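Local structure of cysteine desulfurase (Stenotrophomonas maltophilia, 6WCI) at residues Asp372-Ala377 with Met415-Lys420; Ala330-Glu335 with Cys398-Ala403; Leu120-Trp125 with Gln151-Arg156; Leu127-Ala132 with Leu263-Pro268. The protein probably acts as a pyridoxal 5'-phosphate-dependent cysteine desulfurase, taking sulfur from L-cysteine, leaving L-alanine and passing the sulfur to a carrier. All blocks are in the same frame, centred on the assembly; numbering follows the deposited sequence.

From the N terminus, 120-125 and 127-132 come first, followed by 151-156, which closes contact 3, and 263-268, which closes contact 4. The two therefore cross, and they touch, their centres lying about 9 Å apart. Together they join helices and loops around the seven-stranded sheet. Further along, 330-335 and 372-377 open before 398-403 closes contact 2 and 415-420 closes contact 1, a second crossing pair, in touch through Met415 and Phe332. This pair ties helices to the mixed sheet of the smaller domain. The two pairs lie on opposite sides of the chain's centre, and contacts 1 and 3 both touch the second subunit.

Contact 1 of 4, residues Asp372-Ala377 with Met415-Lys420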
loop_
_atom_site.group_PDB
_atom_site.type_symbol
_atom_site.label_atom_id
_atom_site.label_comp_id
_atom_site.label_asym_id
_atom_site.label_seq_id
_atom_site.Cartn_x
_atom_site.Cartn_y
_atom_site.Cartn_z
ATOM N N ASP B 372 29.238 -1.816 10.519
ATOM C CA ASP B 372 28.838 -0.697 9.667
ATOM C C ASP B 372 29.973 0.301 9.490
ATOM O O ASP B 372 30.154 0.858 8.401
ATOM C CB ASP B 372 27.613 0.002 10.243
ATOM C CG ASP B 372 27.284 1.285 9.504
ATOM O OD1 ASP B 372 26.784 1.206 8.357
ATOM O OD2 ASP B 372 27.549 2.369 10.066
ATOM N N LEU B 373 30.755 0.541 10.547
ATOM C CA LEU B 373 31.893 1.450 10.419
ATOM C C LEU B 373 32.935 0.921 9.449
ATOM O O LEU B 373 33.763 1.697 8.957
ATOM C CB LEU B 373 32.524 1.710 11.785
ATOM C CG LEU B 373 31.645 2.480 12.774
ATOM C CD1 LEU B 373 32.347 2.651 14.112
ATOM C CD2 LEU B 373 31.236 3.831 12.195
ATOM N N GLU B 374 32.914 -0.376 9.160
ATOM C CA GLU B 374 33.729 -0.953 8.102
ATOM C C GLU B 374 33.001 -0.986 6.760
ATOM O O GLU B 374 33.544 -1.511 5.782
ATOM C CB GLU B 374 34.176 -2.362 8.503
ATOM C CG GLU B 374 34.899 -2.422 9.852
ATOM C CD GLU B 374 36.250 -1.720 9.834
ATOM O OE1 GLU B 374 37.161 -2.198 9.121
ATOM O OE2 GLU B 374 36.401 -0.687 10.525
ATOM N N GLY B 375 31.797 -0.423 6.686
ATOM C CA GLY B 375 31.007 -0.453 5.475
ATOM C C GLY B 375 30.086 -1.645 5.343
ATOM O O GLY B 375 29.325 -1.713 4.369
ATOM N N VAL B 376 30.125 -2.578 6.292
ATOM C CA VAL B 376 29.330 -3.796 6.226
ATOM C C VAL B 376 27.966 -3.527 6.839
ATOM O O VAL B 376 27.865 -3.077 7.985
ATOM C CB VAL B 376 30.029 -4.958 6.953
ATOM C CG1 VAL B 376 29.127 -6.181 6.933
ATOM C CG2 VAL B 376 31.367 -5.273 6.316
ATOM N N ALA B 377 26.915 -3.809 6.085
ATOM C CA ALA B 377 25.551 -3.652 6.572
ATOM C C ALA B 377 24.999 -5.027 6.931
ATOM O O ALA B 377 24.805 -5.879 6.060
ATOM C CB ALA B 377 24.674 -2.961 5.531
ATOM N N MET B 415 34.791 -11.157 6.373
ATOM C CA MET B 415 35.466 -11.891 7.438
ATOM C C MET B 415 36.636 -11.103 8.004
ATOM O O MET B 415 36.931 -11.202 9.201
ATOM C CB MET B 415 35.931 -13.243 6.914
ATOM C CG MET B 415 34.821 -14.012 6.256
ATOM S SD MET B 415 33.680 -14.690 7.480
ATOM C CE MET B 415 32.320 -15.214 6.436
ATOM N N THR B 416 37.306 -10.315 7.162
ATOM C CA THR B 416 38.373 -9.447 7.649
ATOM C C THR B 416 37.818 -8.355 8.552
ATOM O O THR B 416 38.422 -8.017 9.578
ATOM C CB THR B 416 39.132 -8.852 6.460
ATOM O OG1 THR B 416 39.959 -9.867 5.870
ATOM C CG2 THR B 416 39.994 -7.672 6.893
ATOM N N ALA B 417 36.658 -7.803 8.196
ATOM C CA ALA B 417 36.024 -6.815 9.062
ATOM C C ALA B 417 35.535 -7.451 10.357
ATOM O O ALA B 417 35.596 -6.828 11.423
ATOM C CB ALA B 417 34.869 -6.137 8.324
ATOM N N LEU B 418 35.034 -8.686 10.284
ATOM C CA LEU B 418 34.604 -9.378 11.494
ATOM C C LEU B 418 35.786 -9.612 12.430
ATOM O O LEU B 418 35.698 -9.361 13.637
ATOM C CB LEU B 418 33.932 -10.703 11.130
ATOM C CG LEU B 418 33.421 -11.523 12.316
ATOM C CD1 LEU B 418 32.471 -10.696 13.163
ATOM C CD2 LEU B 418 32.763 -12.819 11.856
ATOM N N THR B 419 36.909 -10.081 11.881
ATOM C CA THR B 419 38.104 -10.284 12.697
ATOM C C THR B 419 38.582 -8.965 13.293
ATOM O O THR B 419 38.921 -8.898 14.478
ATOM C CB THR B 419 39.207 -10.935 11.861
ATOM O OG1 THR B 419 38.738 -12.179 11.321
ATOM C CG2 THR B 419 40.443 -11.194 12.708
ATOM N N LYS B 420 38.582 -7.897 12.492
ATOM C CA LYS B 420 38.929 -6.576 13.010
ATOM C C LYS B 420 37.992 -6.163 14.136
ATOM O O LYS B 420 38.431 -5.608 15.151
ATOM C CB LYS B 420 38.890 -5.543 11.880
#
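Glu374 and Ala417 bring the two backbones closest, their CA atoms 6.4 Å apart where the turn between helix 364-373 and strand 376-381 passes the side of helix 408-422. The meeting point is the single methyl of Ala417, and two side chains share it. Glu374 lays the start of its chain against it: its CB is 3.8 Å from Ala417 CB and its CG 4.0 Å. With CG beside the backbone N (chi1 -55°) and a second bend at chi2, the glutamate gives its aliphatic part to the helix and leads its carboxylate elsewhere, in the direction of Lys43, with which OE1 forms a long, weak ion pair. Val376 adds one branch, CG2, at 4.1 Å from Ala417 CB. The reversal that places Glu374 and Val376 on the same neighbour is a Schellman motif: Gly375 N returns to Asp372 O at 2.7 Å, and Gly375 takes a positive phi of 90°, at which a beta carbon would be pressed against the carbonyl O of Glu374. In the facing helix, Met415 O receives both the backbone N and OG1 of Thr419, the two arriving from opposite faces of the carbonyl plane. Leu371 of helix 364-373 packs on both Val376 and Ala417, while Val376 also meets Val46 of the adjacent strand 43-47. Helix 408-422 turns its Met415 and Leu418 toward helix 318-336, where both touch Leu336, so the contact is one side of a helical layer lying against the sheet that holds strands 376-381 and 397-401.

Contact 2 of 4, residues Ala330-Glu335 with Cys398-Ala403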
loop_
_atom_site.group_PDB
_atom_site.type_symbol
_atom_site.label_atom_id
_atom_site.label_comp_id
_atom_site.label_asym_id
_atom_site.label_seq_id
_atom_site.Cartn_x
_atom_site.Cartn_y
_atom_site.Cartn_z
ATOM N N ALA B 330 27.643 -21.460 1.103
ATOM C CA ALA B 330 28.642 -22.453 1.485
ATOM C C ALA B 330 29.998 -21.807 1.738
ATOM O O ALA B 330 30.679 -22.145 2.711
ATOM C CB ALA B 330 28.745 -23.527 0.405
ATOM N N HIS B 331 30.409 -20.874 0.875
ATOM C CA HIS B 331 31.651 -20.145 1.121
ATOM C C HIS B 331 31.555 -19.344 2.415
ATOM O O HIS B 331 32.446 -19.409 3.269
ATOM C CB HIS B 331 31.974 -19.236 -0.072
ATOM C CG HIS B 331 33.203 -18.392 0.109
ATOM N ND1 HIS B 331 33.500 -17.327 -0.717
ATOM C CD2 HIS B 331 34.210 -18.455 1.012
ATOM C CE1 HIS B 331 34.630 -16.768 -0.325
ATOM N NE2 HIS B 331 35.079 -17.431 0.725
ATOM N N PHE B 332 30.458 -18.602 2.587
ATOM C CA PHE B 332 30.306 -17.769 3.775
ATOM C C PHE B 332 30.231 -18.612 5.039
ATOM O O PHE B 332 30.733 -18.206 6.092
ATOM C CB PHE B 332 29.056 -16.899 3.644
ATOM C CG PHE B 332 28.812 -16.000 4.822
ATOM C CD1 PHE B 332 28.122 -16.453 5.934
ATOM C CD2 PHE B 332 29.263 -14.693 4.810
ATOM C CE1 PHE B 332 27.898 -15.618 7.015
ATOM C CE2 PHE B 332 29.037 -13.856 5.888
ATOM C CZ PHE B 332 28.357 -14.313 6.986
ATOM N N THR B 333 29.565 -19.768 4.971
ATOM C CA THR B 333 29.412 -20.598 6.160
ATOM C C THR B 333 30.717 -21.306 6.504
ATOM O O THR B 333 31.083 -21.406 7.681
ATOM C CB THR B 333 28.289 -21.623 5.963
ATOM O OG1 THR B 333 27.037 -20.945 5.772
ATOM C CG2 THR B 333 28.184 -22.558 7.174
ATOM N N GLU B 334 31.428 -21.809 5.489
ATOM C CA GLU B 334 32.694 -22.495 5.737
ATOM C C GLU B 334 33.693 -21.558 6.400
ATOM O O GLU B 334 34.351 -21.921 7.379
ATOM C CB GLU B 334 33.251 -23.053 4.427
ATOM C CG GLU B 334 34.466 -23.956 4.591
ATOM C CD GLU B 334 34.968 -24.501 3.266
ATOM O OE1 GLU B 334 34.582 -23.954 2.213
ATOM O OE2 GLU B 334 35.745 -25.480 3.277
ATOM N N GLU B 335 33.806 -20.335 5.889
ATOM C CA GLU B 335 34.704 -19.366 6.504
ATOM C C GLU B 335 34.163 -18.862 7.838
ATOM O O GLU B 335 34.941 -18.588 8.756
ATOM C CB GLU B 335 34.955 -18.197 5.548
ATOM C CG GLU B 335 35.406 -18.611 4.149
ATOM C CD GLU B 335 36.753 -19.314 4.147
ATOM O OE1 GLU B 335 36.866 -20.406 3.549
ATOM O OE2 GLU B 335 37.696 -18.770 4.755
ATOM N N CYS B 398 23.232 -11.716 15.323
ATOM C CA CYS B 398 23.712 -10.937 14.194
ATOM C C CYS B 398 23.401 -11.715 12.926
ATOM O O CYS B 398 23.662 -12.919 12.855
ATOM C CB CYS B 398 25.208 -10.655 14.306
ATOM S SG CYS B 398 25.763 -9.357 13.180
ATOM N N ARG B 399 22.814 -11.045 11.941
ATOM C CA ARG B 399 22.301 -11.742 10.772
ATOM C C ARG B 399 22.917 -11.162 9.517
ATOM O O ARG B 399 22.722 -9.981 9.211
ATOM C CB ARG B 399 20.780 -11.670 10.694
ATOM C CG ARG B 399 20.218 -12.518 9.570
ATOM C CD ARG B 399 18.732 -12.246 9.347
ATOM N NE ARG B 399 18.491 -10.857 8.960
ATOM C CZ ARG B 399 17.284 -10.335 8.754
ATOM N NH1 ARG B 399 16.207 -11.095 8.888
ATOM N NH2 ARG B 399 17.152 -9.060 8.406
ATOM N N ALA B 400 23.650 -11.998 8.795
ATOM C CA ALA B 400 24.113 -11.679 7.456
ATOM C C ALA B 400 23.250 -12.453 6.477
ATOM O O ALA B 400 23.037 -13.656 6.652
ATOM C CB ALA B 400 25.589 -12.035 7.276
ATOM N N SER B 401 22.713 -11.761 5.477
ATOM C CA SER B 401 21.826 -12.388 4.509
ATOM C C SER B 401 22.272 -11.988 3.114
ATOM O O SER B 401 22.253 -10.804 2.762
ATOM C CB SER B 401 20.362 -12.013 4.766
ATOM O OG SER B 401 20.228 -10.674 5.216
ATOM N N LEU B 402 22.660 -12.980 2.329
ATOM C CA LEU B 402 23.321 -12.776 1.053
ATOM C C LEU B 402 22.313 -12.841 -0.086
ATOM O O LEU B 402 21.280 -13.513 0.011
ATOM C CB LEU B 402 24.402 -13.838 0.856
ATOM C CG LEU B 402 25.418 -13.947 2.000
ATOM C CD1 LEU B 402 26.390 -15.120 1.796
ATOM C CD2 LEU B 402 26.178 -12.642 2.154
ATOM N N ALA B 403 22.615 -12.123 -1.162
ATOM C CA ALA B 403 21.845 -12.173 -2.397
ATOM C C ALA B 403 22.779 -12.519 -3.547
ATOM O O ALA B 403 24.003 -12.471 -3.414
ATOM C CB ALA B 403 21.128 -10.850 -2.665
#
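Phe332 carries this contact alone from the helix, its ring and CB spanning Ala400 in the strand and Leu402 just beyond its end. Its CG stands anti to the backbone N (chi1 -180°), which throws the ring straight off helix 318-336 toward the sheet, and a chi2 of -86° turns the ring plane roughly at right angles to the plane through CA, CB and CG. The far end of the ring reaches Ala400, with CZ 3.6 Å from its CB and CE2 at 4.1 Å. Nearer the helix, one branch of Leu402 fills in against the base of the ring: CD1 is 3.7 Å from Phe332 CB and 4.0 Å from Phe332 CG. That branch gets there on an extended chain, since CD1 continues trans from CA (chi2 175°) while CG sits beside the backbone N. Both methyl groups approach the ring obliquely, and the contact is wholly apolar and buried. Other walls close around the phenyl group: Val355 of the neighbouring strand 354-359, and Met415 and Phe414 of helix 408-422, the two phenylalanine ring planes meeting at about 55°. Ser401, which lies between Ala400 and Leu402 in sequence, points the other way, and its OG bonds to Ala51 N. This is helix-on-sheet packing in the smaller, C-terminal domain of a fold-type I PLP enzyme, with Phe332 filling the layer between helix 318-336 and strand 397-401.

Contact 3 of 4, residues Leu120-Trp125 with Gln151-Arg156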
loop_
_atom_site.group_PDB
_atom_site.type_symbol
_atom_site.label_atom_id
_atom_site.label_comp_id
_atom_site.label_asym_id
_atom_site.label_seq_id
_atom_site.Cartn_x
_atom_site.Cartn_y
_atom_site.Cartn_z
ATOM N N LEU B 120 -5.432 -10.327 5.247
ATOM C CA LEU B 120 -6.622 -10.597 4.445
ATOM C C LEU B 120 -7.149 -12.003 4.716
ATOM O O LEU B 120 -8.360 -12.206 4.859
ATOM C CB LEU B 120 -6.310 -10.411 2.960
ATOM C CG LEU B 120 -7.348 -10.834 1.917
ATOM C CD1 LEU B 120 -8.732 -10.302 2.250
ATOM C CD2 LEU B 120 -6.942 -10.342 0.526
ATOM N N VAL B 121 -6.251 -12.990 4.781
ATOM C CA VAL B 121 -6.654 -14.333 5.193
ATOM C C VAL B 121 -7.276 -14.292 6.585
ATOM O O VAL B 121 -8.333 -14.882 6.827
ATOM C CB VAL B 121 -5.456 -15.301 5.140
ATOM C CG1 VAL B 121 -5.915 -16.721 5.474
ATOM C CG2 VAL B 121 -4.778 -15.248 3.769
ATOM N N ALA B 122 -6.617 -13.605 7.527
ATOM C CA ALA B 122 -7.101 -13.586 8.905
ATOM C C ALA B 122 -8.498 -12.993 8.996
ATOM O O ALA B 122 -9.371 -13.539 9.679
ATOM C CB ALA B 122 -6.137 -12.795 9.789
ATOM N N TYR B 123 -8.735 -11.876 8.306
ATOM C CA TYR B 123 -10.008 -11.174 8.440
ATOM C C TYR B 123 -11.119 -11.798 7.604
ATOM O O TYR B 123 -12.276 -11.828 8.042
ATOM C CB TYR B 123 -9.841 -9.707 8.058
ATOM C CG TYR B 123 -9.397 -8.800 9.193
ATOM C CD1 TYR B 123 -8.048 -8.653 9.512
ATOM C CD2 TYR B 123 -10.328 -8.068 9.927
ATOM C CE1 TYR B 123 -7.641 -7.813 10.539
ATOM C CE2 TYR B 123 -9.930 -7.228 10.958
ATOM C CZ TYR B 123 -8.586 -7.097 11.257
ATOM O OH TYR B 123 -8.196 -6.255 12.282
ATOM N N SER B 124 -10.814 -12.276 6.397
ATOM C CA SER B 124 -11.884 -12.730 5.513
ATOM C C SER B 124 -12.036 -14.247 5.435
ATOM O O SER B 124 -13.105 -14.723 5.030
ATOM C CB SER B 124 -11.695 -12.162 4.099
ATOM O OG SER B 124 -12.025 -10.782 4.075
ATOM N N TRP B 125 -11.019 -15.021 5.819
ATOM C CA TRP B 125 -11.189 -16.465 5.940
ATOM C C TRP B 125 -11.465 -16.885 7.381
ATOM O O TRP B 125 -12.517 -17.469 7.667
ATOM C CB TRP B 125 -9.966 -17.231 5.413
ATOM C CG TRP B 125 -10.127 -18.701 5.654
ATOM C CD1 TRP B 125 -9.703 -19.414 6.744
ATOM C CD2 TRP B 125 -10.805 -19.630 4.808
ATOM N NE1 TRP B 125 -10.073 -20.731 6.622
ATOM C CE2 TRP B 125 -10.743 -20.892 5.438
ATOM C CE3 TRP B 125 -11.449 -19.521 3.572
ATOM C CZ2 TRP B 125 -11.299 -22.034 4.875
ATOM C CZ3 TRP B 125 -12.007 -20.658 3.015
ATOM C CH2 TRP B 125 -11.928 -21.899 3.666
ATOM N N GLN B 151 -3.310 -13.977 16.312
ATOM C CA GLN B 151 -3.610 -13.557 17.676
ATOM C C GLN B 151 -4.796 -12.603 17.724
ATOM O O GLN B 151 -5.567 -12.614 18.691
ATOM C CB GLN B 151 -2.377 -12.912 18.299
ATOM C CG GLN B 151 -1.289 -13.936 18.625
ATOM C CD GLN B 151 -0.053 -13.301 19.200
ATOM O OE1 GLN B 151 0.399 -12.260 18.721
ATOM N NE2 GLN B 151 0.511 -13.924 20.231
ATOM N N LEU B 152 -4.956 -11.762 16.702
ATOM C CA LEU B 152 -6.160 -10.945 16.632
ATOM C C LEU B 152 -7.398 -11.815 16.406
ATOM O O LEU B 152 -8.465 -11.540 16.964
ATOM C CB LEU B 152 -6.003 -9.884 15.531
ATOM C CG LEU B 152 -4.863 -8.881 15.743
ATOM C CD1 LEU B 152 -4.705 -7.916 14.536
ATOM C CD2 LEU B 152 -5.059 -8.100 17.034
ATOM N N VAL B 153 -7.274 -12.869 15.595
ATOM C CA VAL B 153 -8.407 -13.760 15.334
ATOM C C VAL B 153 -8.822 -14.497 16.606
ATOM O O VAL B 153 -10.016 -14.603 16.928
ATOM C CB VAL B 153 -8.048 -14.748 14.205
ATOM C CG1 VAL B 153 -9.019 -15.941 14.199
ATOM C CG2 VAL B 153 -8.003 -14.048 12.848
ATOM N N ALA B 154 -7.844 -15.037 17.337
ATOM C CA ALA B 154 -8.137 -15.690 18.605
ATOM C C ALA B 154 -8.788 -14.717 19.583
ATOM O O ALA B 154 -9.706 -15.087 20.326
ATOM C CB ALA B 154 -6.853 -16.266 19.195
ATOM N N GLN B 155 -8.335 -13.460 19.576
ATOM C CA GLN B 155 -8.874 -12.450 20.484
ATOM C C GLN B 155 -10.349 -12.167 20.215
ATOM O O GLN B 155 -11.075 -11.755 21.130
ATOM C CB GLN B 155 -8.071 -11.152 20.355
ATOM C CG GLN B 155 -8.495 -10.044 21.307
ATOM C CD GLN B 155 -8.062 -10.325 22.722
ATOM O OE1 GLN B 155 -6.913 -10.084 23.085
ATOM N NE2 GLN B 155 -8.976 -10.851 23.533
ATOM N N ARG B 156 -10.810 -12.373 18.979
ATOM C CA ARG B 156 -12.177 -12.034 18.618
ATOM C C ARG B 156 -13.063 -13.236 18.333
ATOM O O ARG B 156 -14.275 -13.054 18.168
ATOM C CB ARG B 156 -12.175 -11.103 17.402
ATOM C CG ARG B 156 -11.308 -9.887 17.624
ATOM C CD ARG B 156 -11.149 -9.018 16.371
ATOM N NE ARG B 156 -10.129 -8.014 16.637
ATOM C CZ ARG B 156 -9.513 -7.278 15.718
ATOM N NH1 ARG B 156 -9.809 -7.404 14.430
ATOM N NH2 ARG B 156 -8.590 -6.412 16.100
#
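The phenol of Tyr123 and the guanidinium of Arg156 meet with their planes 65° apart, the hydroxyl standing at the guanidinium edge. Arg156 NH1 donates to Tyr123 OH over 2.9 Å in a nearly straight bond, 163° at the hydrogen, and the oxygen lies close to the guanidinium plane. Tyr123 CE2 sits at that same edge, 3.5 Å from NH1, whereas NH1 approaches the phenol ring only obliquely. Stacking on the phenol comes from Phe269 of the same chain. The hydroxyl has another partner, the carbonyl O of Phe269 of the second subunit, and Arg156 NH2 binds Pro268 O of that subunit; with two bonds on the hydroxyl and a second bond on the arginine, both flat groups are held in their orientation at the subunit boundary. The arginine spans the distance because its chain is extended from CG to NE. Deeper in, the helices touch through small groups. Val153 CG2 rests 3.8 Å from Ala122 CB. The same methyl lies 3.5 Å from Ala122 O. The segment axes run nearly parallel, 24° apart. Their closest approach is 9.9 Å, and helix 114-126 widens here into a pi-type turn at 122-125. Trp150 and Pro149 also pack on Ala122. Helix 148-157 joins the parallel neighbouring strands 135-139 and 160-164 in a beta-alpha-beta crossover, and its packing beside helix 114-126 belongs to the helical cover of the large-domain sheet in a fold-type I PLP enzyme.

Contact 4 of 4, residues Leu127-Ala132 with Leu263-Pro268; sequences LPRLKA and LDAMPP
Pro128 and Pro267 meet at their ring corners, CG to CG at 4.0 Å, where two surface loops come together. A second touch lies beside it: Arg129 NH2 is 3.5 Å from Ala265 CB, the methyl standing at the edge of the guanidinium and in its plane. Arg129 gets there on a chain extended from CG to NE, with CG beside its backbone N (chi1 -70°). One shell out, the same guanidinium makes a cation-pi contact with Trp125, whose ring meets His262 edge-to-face, so the one guanidinium touches both an indole of helix 114-126 and the end of helix 260-265. Pro267 is fixed by its neighbours as well, its carbonyl O receiving a bond from Ser124 OG. Lys292 NZ binds the carbonyl oxygens of both Leu263 and Met266, securing the turn in which Met266 leaves helical geometry. Pro268, next along, packs on Leu152 of the second subunit. This is surface packing between two segments that follow helices, at the rim of the large domain of a fold-type I PLP enzyme: the loop running from helix 114-126 to strand 135-139, and the Pro267-Pro268 turn that follows helix 260-265.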
loop_
_atom_site.group_PDB
_atom_site.type_symbol
_atom_site.label_atom_id
_atom_site.label_comp_id
_atom_site.label_asym_id
_atom_site.label_seq_id
_atom_site.Cartn_x
_atom_site.Cartn_y
_atom_site.Cartn_z
ATOM N N LEU B 127 -11.651 -15.091 10.496
ATOM C CA LEU B 127 -12.574 -14.359 11.362
ATOM C C LEU B 127 -14.027 -14.782 11.186
ATOM O O LEU B 127 -14.691 -15.039 12.202
ATOM C CB LEU B 127 -12.390 -12.852 11.148
ATOM C CG LEU B 127 -12.439 -11.967 12.390
ATOM C CD1 LEU B 127 -11.651 -12.597 13.525
ATOM C CD2 LEU B 127 -11.876 -10.589 12.053
ATOM N N PRO B 128 -14.573 -14.919 9.971
ATOM C CA PRO B 128 -15.964 -15.381 9.859
ATOM C C PRO B 128 -16.159 -16.870 10.102
ATOM O O PRO B 128 -17.317 -17.303 10.190
ATOM C CB PRO B 128 -16.343 -15.013 8.407
ATOM C CG PRO B 128 -15.276 -14.025 7.947
ATOM C CD PRO B 128 -14.051 -14.497 8.658
ATOM N N ARG B 129 -15.093 -17.664 10.234
ATOM C CA ARG B 129 -15.235 -19.119 10.304
ATOM C C ARG B 129 -14.875 -19.731 11.649
ATOM O O ARG B 129 -15.543 -20.680 12.084
ATOM C CB ARG B 129 -14.389 -19.783 9.208
ATOM C CG ARG B 129 -14.940 -19.547 7.806
ATOM C CD ARG B 129 -13.961 -19.983 6.722
ATOM N NE ARG B 129 -14.416 -19.599 5.386
ATOM C CZ ARG B 129 -14.979 -20.440 4.526
ATOM N NH1 ARG B 129 -15.147 -21.718 4.853
ATOM N NH2 ARG B 129 -15.367 -20.010 3.333
ATOM N N LEU B 130 -13.838 -19.250 12.328
ATOM C CA LEU B 130 -13.367 -19.966 13.509
ATOM C C LEU B 130 -14.239 -19.657 14.718
ATOM O O LEU B 130 -14.819 -18.577 14.839
ATOM C CB LEU B 130 -11.916 -19.608 13.823
ATOM C CG LEU B 130 -10.903 -19.879 12.712
ATOM C CD1 LEU B 130 -9.505 -19.677 13.251
ATOM C CD2 LEU B 130 -11.084 -21.289 12.155
ATOM N N LYS B 131 -14.323 -20.620 15.625
ATOM C CA LYS B 131 -15.092 -20.435 16.842
ATOM C C LYS B 131 -14.280 -20.956 18.014
ATOM O O LYS B 131 -13.239 -21.598 17.847
ATOM C CB LYS B 131 -16.461 -21.129 16.757
ATOM N N ALA B 132 -14.772 -20.669 19.213
ATOM C CA ALA B 132 -14.125 -21.156 20.417
ATOM C C ALA B 132 -14.010 -22.678 20.371
ATOM O O ALA B 132 -14.947 -23.382 19.979
ATOM C CB ALA B 132 -14.913 -20.709 21.648
ATOM N N LEU B 263 -11.237 -17.811 -2.643
ATOM C CA LEU B 263 -11.468 -16.425 -3.028
ATOM C C LEU B 263 -12.945 -16.174 -3.308
ATOM O O LEU B 263 -13.467 -15.091 -3.017
ATOM C CB LEU B 263 -10.622 -16.062 -4.247
ATOM C CG LEU B 263 -9.104 -15.973 -4.071
ATOM C CD1 LEU B 263 -8.440 -15.923 -5.434
ATOM C CD2 LEU B 263 -8.724 -14.753 -3.244
ATOM N N ASP B 264 -13.642 -17.165 -3.861
ATOM C CA ASP B 264 -15.062 -16.961 -4.142
ATOM C C ASP B 264 -15.890 -16.964 -2.860
ATOM O O ASP B 264 -16.812 -16.154 -2.715
ATOM C CB ASP B 264 -15.567 -18.018 -5.125
ATOM C CG ASP B 264 -14.986 -17.848 -6.523
ATOM O OD1 ASP B 264 -14.481 -16.749 -6.837
ATOM O OD2 ASP B 264 -15.047 -18.811 -7.313
ATOM N N ALA B 265 -15.570 -17.851 -1.911
ATOM C CA ALA B 265 -16.367 -17.966 -0.695
ATOM C C ALA B 265 -16.083 -16.852 0.310
ATOM O O ALA B 265 -16.962 -16.519 1.110
ATOM C CB ALA B 265 -16.128 -19.328 -0.038
ATOM N N MET B 266 -14.877 -16.281 0.301
ATOM C CA MET B 266 -14.500 -15.292 1.303
ATOM C C MET B 266 -15.256 -13.980 1.087
ATOM O O MET B 266 -15.363 -13.505 -0.049
ATOM C CB MET B 266 -13.002 -15.009 1.239
ATOM C CG MET B 266 -12.114 -16.095 1.866
ATOM S SD MET B 266 -10.386 -15.966 1.331
ATOM C CE MET B 266 -9.934 -14.321 1.842
ATOM N N PRO B 267 -15.735 -13.345 2.153
ATOM C CA PRO B 267 -16.361 -12.021 2.014
ATOM C C PRO B 267 -15.313 -10.957 1.750
ATOM O O PRO B 267 -14.129 -11.142 2.070
ATOM C CB PRO B 267 -17.033 -11.809 3.377
ATOM C CG PRO B 267 -16.167 -12.598 4.315
ATOM C CD PRO B 267 -15.777 -13.827 3.544
ATOM N N PRO B 268 -15.697 -9.834 1.149
ATOM C CA PRO B 268 -14.722 -8.766 0.921
ATOM C C PRO B 268 -14.137 -8.276 2.232
ATOM O O PRO B 268 -14.744 -8.405 3.300
ATOM C CB PRO B 268 -15.535 -7.669 0.221
ATOM C CG PRO B 268 -16.968 -8.051 0.344
ATOM C CD PRO B 268 -17.021 -9.530 0.576
#